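Local coordinates for capsid Protein (Unidentified, PDB 4DMI) that probably serves as a structural capsid protein of a bacteriophage, assembling into a ring of five identical subunits, at residues L91-I104 / A116-Q130. Residues are numbered along the deposited sequence; the frame is centred on the assembly and turned at random. Where two conformers were deposited one is given.
Sequences LSSRDEASGAIAVI and ANNRIVSPDGTTAVQ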
# COMPACT_ATOMS: atom_id res chain seq x y z
N LEU B 91 -16.81 -12.39 -3.02
CA LEU B 91 -18.15 -12.88 -2.71
C LEU B 91 -19.09 -12.45 -3.82
O LEU B 91 -18.91 -11.40 -4.44
CB LEU B 91 -18.65 -12.23 -1.42
CG LEU B 91 -17.70 -12.14 -0.23
CD1 LEU B 91 -18.30 -11.23 0.84
CD2 LEU B 91 -17.44 -13.54 0.32
N SER B 92 -20.15 -13.21 -4.03
CA SER B 92 -21.23 -12.78 -4.92
C SER B 92 -22.07 -11.68 -4.28
O SER B 92 -22.79 -11.96 -3.32
CB SER B 92 -22.18 -13.95 -5.18
OG SER B 92 -21.53 -15.08 -5.75
N SER B 93 -22.06 -10.47 -4.82
CA SER B 93 -22.91 -9.44 -4.22
C SER B 93 -24.38 -9.76 -4.36
O SER B 93 -24.83 -10.37 -5.34
CB SER B 93 -22.64 -8.04 -4.78
OG SER B 93 -23.27 -7.85 -6.05
N ARG B 94 -25.15 -9.36 -3.34
CA ARG B 94 -26.60 -9.41 -3.40
C ARG B 94 -27.17 -8.14 -2.79
O ARG B 94 -26.46 -7.39 -2.10
CB ARG B 94 -27.16 -10.64 -2.67
CG ARG B 94 -26.74 -11.99 -3.24
CD ARG B 94 -27.37 -12.26 -4.61
NE ARG B 94 -28.83 -12.37 -4.52
CZ ARG B 94 -29.54 -13.39 -4.99
NH1 ARG B 94 -28.93 -14.40 -5.60
NH2 ARG B 94 -30.85 -13.39 -4.85
N ASP B 95 -28.45 -7.90 -3.05
CA ASP B 95 -29.22 -6.84 -2.41
C ASP B 95 -29.14 -6.96 -0.89
O ASP B 95 -29.06 -8.06 -0.36
CB ASP B 95 -30.68 -6.96 -2.85
CG ASP B 95 -31.54 -5.78 -2.43
OD1 ASP B 95 -31.48 -5.36 -1.26
OD2 ASP B 95 -32.29 -5.28 -3.29
N GLU B 96 -29.16 -5.83 -0.19
CA GLU B 96 -29.08 -5.86 1.27
C GLU B 96 -30.26 -6.60 1.91
O GLU B 96 -30.13 -7.11 3.03
CB GLU B 96 -28.92 -4.46 1.85
CG GLU B 96 -30.05 -3.51 1.52
CD GLU B 96 -31.23 -3.63 2.47
OE1 GLU B 96 -32.36 -3.27 2.08
OE2 GLU B 96 -31.04 -4.10 3.62
N ALA B 97 -31.38 -6.69 1.20
CA ALA B 97 -32.56 -7.39 1.72
C ALA B 97 -32.61 -8.85 1.27
O ALA B 97 -33.58 -9.54 1.53
CB ALA B 97 -33.84 -6.66 1.32
N SER B 98 -31.58 -9.31 0.58
CA SER B 98 -31.55 -10.68 0.07
C SER B 98 -31.46 -11.69 1.20
O SER B 98 -30.96 -11.37 2.28
CB SER B 98 -30.34 -10.87 -0.85
OG SER B 98 -30.34 -12.17 -1.43
N GLY B 99 -31.94 -12.90 0.95
CA GLY B 99 -31.72 -14.01 1.87
C GLY B 99 -30.51 -14.85 1.50
O GLY B 99 -30.20 -15.82 2.20
N ALA B 100 -29.81 -14.49 0.43
CA ALA B 100 -28.68 -15.27 -0.08
C ALA B 100 -27.37 -14.75 0.49
O ALA B 100 -26.91 -13.67 0.13
CB ALA B 100 -28.66 -15.27 -1.62
N ILE B 101 -26.77 -15.54 1.38
CA ILE B 101 -25.61 -15.13 2.16
C ILE B 101 -24.34 -15.81 1.66
O ILE B 101 -24.32 -17.02 1.49
CB ILE B 101 -25.81 -15.52 3.63
CG1 ILE B 101 -27.04 -14.81 4.20
CG2 ILE B 101 -24.55 -15.23 4.46
CD1 ILE B 101 -27.42 -15.24 5.61
N ALA B 102 -23.30 -15.01 1.42
CA ALA B 102 -21.98 -15.50 1.07
C ALA B 102 -20.96 -14.69 1.86
O ALA B 102 -20.80 -13.49 1.62
CB ALA B 102 -21.73 -15.36 -0.41
N VAL B 103 -20.31 -15.33 2.82
CA VAL B 103 -19.45 -14.60 3.75
C VAL B 103 -18.16 -15.32 4.06
O VAL B 103 -18.03 -16.54 3.88
CB VAL B 103 -20.17 -14.33 5.11
CG1 VAL B 103 -21.38 -13.42 4.92
CG2 VAL B 103 -20.58 -15.64 5.79
N ILE B 104 -17.18 -14.54 4.53
CA ILE B 104 -16.04 -15.08 5.25
C ILE B 104 -16.30 -14.76 6.71
O ILE B 104 -16.65 -13.64 7.06
CB ILE B 104 -14.72 -14.39 4.83
CG1 ILE B 104 -14.40 -14.72 3.37
CG2 ILE B 104 -13.57 -14.81 5.75
CD1 ILE B 104 -13.87 -16.16 3.14
N ALA B 116 -16.15 -10.54 5.89
CA ALA B 116 -16.48 -10.08 4.54
C ALA B 116 -17.93 -10.41 4.26
O ALA B 116 -18.33 -11.57 4.40
CB ALA B 116 -15.56 -10.73 3.51
N ASN B 117 -18.72 -9.39 3.91
CA ASN B 117 -20.18 -9.51 3.80
C ASN B 117 -20.67 -9.20 2.38
O ASN B 117 -20.23 -8.21 1.77
CB ASN B 117 -20.82 -8.54 4.82
CG ASN B 117 -22.28 -8.82 5.07
OD1 ASN B 117 -23.00 -9.35 4.22
ND2 ASN B 117 -22.74 -8.44 6.26
N ASN B 118 -21.54 -10.04 1.83
CA ASN B 118 -21.98 -9.86 0.44
C ASN B 118 -23.27 -9.06 0.24
O ASN B 118 -23.56 -8.63 -0.88
CB ASN B 118 -22.18 -11.22 -0.24
CG ASN B 118 -23.42 -11.93 0.26
OD1 ASN B 118 -23.63 -12.08 1.47
ND2 ASN B 118 -24.28 -12.33 -0.68
N ARG B 119 -24.06 -8.89 1.30
CA ARG B 119 -25.42 -8.35 1.13
C ARG B 119 -25.39 -6.84 1.32
O ARG B 119 -25.76 -6.31 2.37
CB ARG B 119 -26.40 -9.03 2.10
CG ARG B 119 -26.68 -10.49 1.73
CD ARG B 119 -27.78 -11.10 2.59
NE ARG B 119 -27.37 -11.20 3.99
CZ ARG B 119 -28.17 -11.63 4.97
NH1 ARG B 119 -29.42 -11.98 4.70
NH2 ARG B 119 -27.71 -11.71 6.21
N ILE B 120 -24.97 -6.15 0.27
CA ILE B 120 -24.58 -4.75 0.37
C ILE B 120 -25.25 -3.83 -0.65
O ILE B 120 -25.29 -2.62 -0.44
CB ILE B 120 -23.03 -4.65 0.27
CG1 ILE B 120 -22.50 -3.24 0.54
CG2 ILE B 120 -22.54 -5.13 -1.10
CD1 ILE B 120 -22.86 -2.68 1.90
N VAL B 121 -25.79 -4.36 -1.75
CA VAL B 121 -26.27 -3.42 -2.77
C VAL B 121 -27.69 -2.93 -2.51
O VAL B 121 -28.51 -3.61 -1.90
CB VAL B 121 -26.06 -3.90 -4.24
CG1 VAL B 121 -24.66 -4.50 -4.43
CG2 VAL B 121 -27.11 -4.87 -4.66
N SER B 122 -27.97 -1.70 -2.95
CA SER B 122 -29.24 -1.05 -2.71
C SER B 122 -29.79 -0.48 -4.02
O SER B 122 -29.69 0.73 -4.27
CB SER B 122 -29.06 0.10 -1.72
OG SER B 122 -30.32 0.64 -1.36
N PRO B 123 -30.37 -1.34 -4.85
CA PRO B 123 -30.91 -0.89 -6.14
C PRO B 123 -32.13 0.01 -5.95
O PRO B 123 -32.82 -0.09 -4.94
CB PRO B 123 -31.31 -2.19 -6.83
CG PRO B 123 -31.64 -3.13 -5.68
CD PRO B 123 -30.64 -2.77 -4.60
N ASP B 124 -32.39 0.89 -6.91
CA ASP B 124 -33.59 1.71 -6.86
C ASP B 124 -34.24 1.75 -8.23
O ASP B 124 -33.55 1.86 -9.24
CB ASP B 124 -33.25 3.13 -6.39
CG ASP B 124 -34.48 4.00 -6.24
OD1 ASP B 124 -35.48 3.53 -5.65
OD2 ASP B 124 -34.47 5.15 -6.73
N GLY B 125 -35.56 1.67 -8.26
CA GLY B 125 -36.29 1.81 -9.51
C GLY B 125 -36.28 0.58 -10.39
O GLY B 125 -36.60 0.64 -11.57
N THR B 126 -35.91 -0.56 -9.81
CA THR B 126 -35.83 -1.80 -10.57
C THR B 126 -35.79 -3.02 -9.66
O THR B 126 -35.24 -2.97 -8.56
CB THR B 126 -34.59 -1.81 -11.50
OG1 THR B 126 -34.57 -3.03 -12.26
CG2 THR B 126 -33.31 -1.71 -10.69
N THR B 127 -36.40 -4.11 -10.13
CA THR B 127 -36.28 -5.40 -9.45
C THR B 127 -35.26 -6.31 -10.12
O THR B 127 -35.03 -7.44 -9.69
CB THR B 127 -37.64 -6.13 -9.37
OG1 THR B 127 -38.17 -6.31 -10.68
CG2 THR B 127 -38.63 -5.33 -8.53
N ALA B 128 -34.65 -5.81 -11.20
CA ALA B 128 -33.58 -6.54 -11.86
C ALA B 128 -32.27 -6.08 -11.25
O ALA B 128 -31.79 -4.98 -11.55
CB ALA B 128 -33.59 -6.25 -13.35
N VAL B 129 -31.69 -6.91 -10.39
CA VAL B 129 -30.55 -6.51 -9.57
C VAL B 129 -29.25 -7.13 -10.06
O VAL B 129 -29.03 -8.34 -9.88
CB VAL B 129 -30.76 -6.89 -8.10
CG1 VAL B 129 -29.66 -6.28 -7.22
CG2 VAL B 129 -32.13 -6.43 -7.63
N GLN B 130 -28.40 -6.30 -10.66
CA GLN B 130 -27.10 -6.77 -11.10
C GLN B 130 -26.19 -7.01 -9.92
O GLN B 130 -26.32 -6.36 -8.87
CB GLN B 130 -26.45 -5.77 -12.06
CG GLN B 130 -27.27 -5.53 -13.34
CD GLN B 130 -27.37 -6.77 -14.21
OE1 GLN B 130 -26.44 -7.58 -14.28
NE2 GLN B 130 -28.52 -6.94 -14.86
O HOH W 1 -26.08 -7.62 -6.34
O HOH W 2 -27.68 -6.77 4.37
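The ND2 atom of Asn-118 is held by two backbone carbonyls, Ser-92 O and Ala-100 O, each 3.1 Å from it and both near the amide plane. The bond to Ala-100 O is almost perfectly straight, at 179°. Asn-118 OD1 accepts from Ala-102 N at 2.9 Å, although this donor sits well above the carbonyl plane. With CG set between its backbone N and carbonyl carbon (chi1 73°), the Asn-118 side chain reaches in between strand 83-95 and the start of strand 102-107.

Beyond it the backbones pair in parallel. Arg-94 N donates to Asn-118 O and Val-121 N to Arg-94 O, a beta bulge shifts the register by one residue, and Glu-96 N closes the ladder on Val-121 O at 2.9 Å. Arg-119 reaches the end of the type I turn from Asp-95 to Ser-98: NH1 donates to Ser-98 O, 2.9 Å away at the guanidinium edge, while Ile-101 CG1 rests 3.5 Å above the group's centre.

In the modelled conformer the Arg-94 guanidinium turns away from 116-130, to a salt bridge with Glu-156 of its own chain and a hydrogen bond with Ser-122 of a neighbouring subunit. One buried amide, using both its polar atoms, thus joins three chain passes beside a subunit interface of the pentamer.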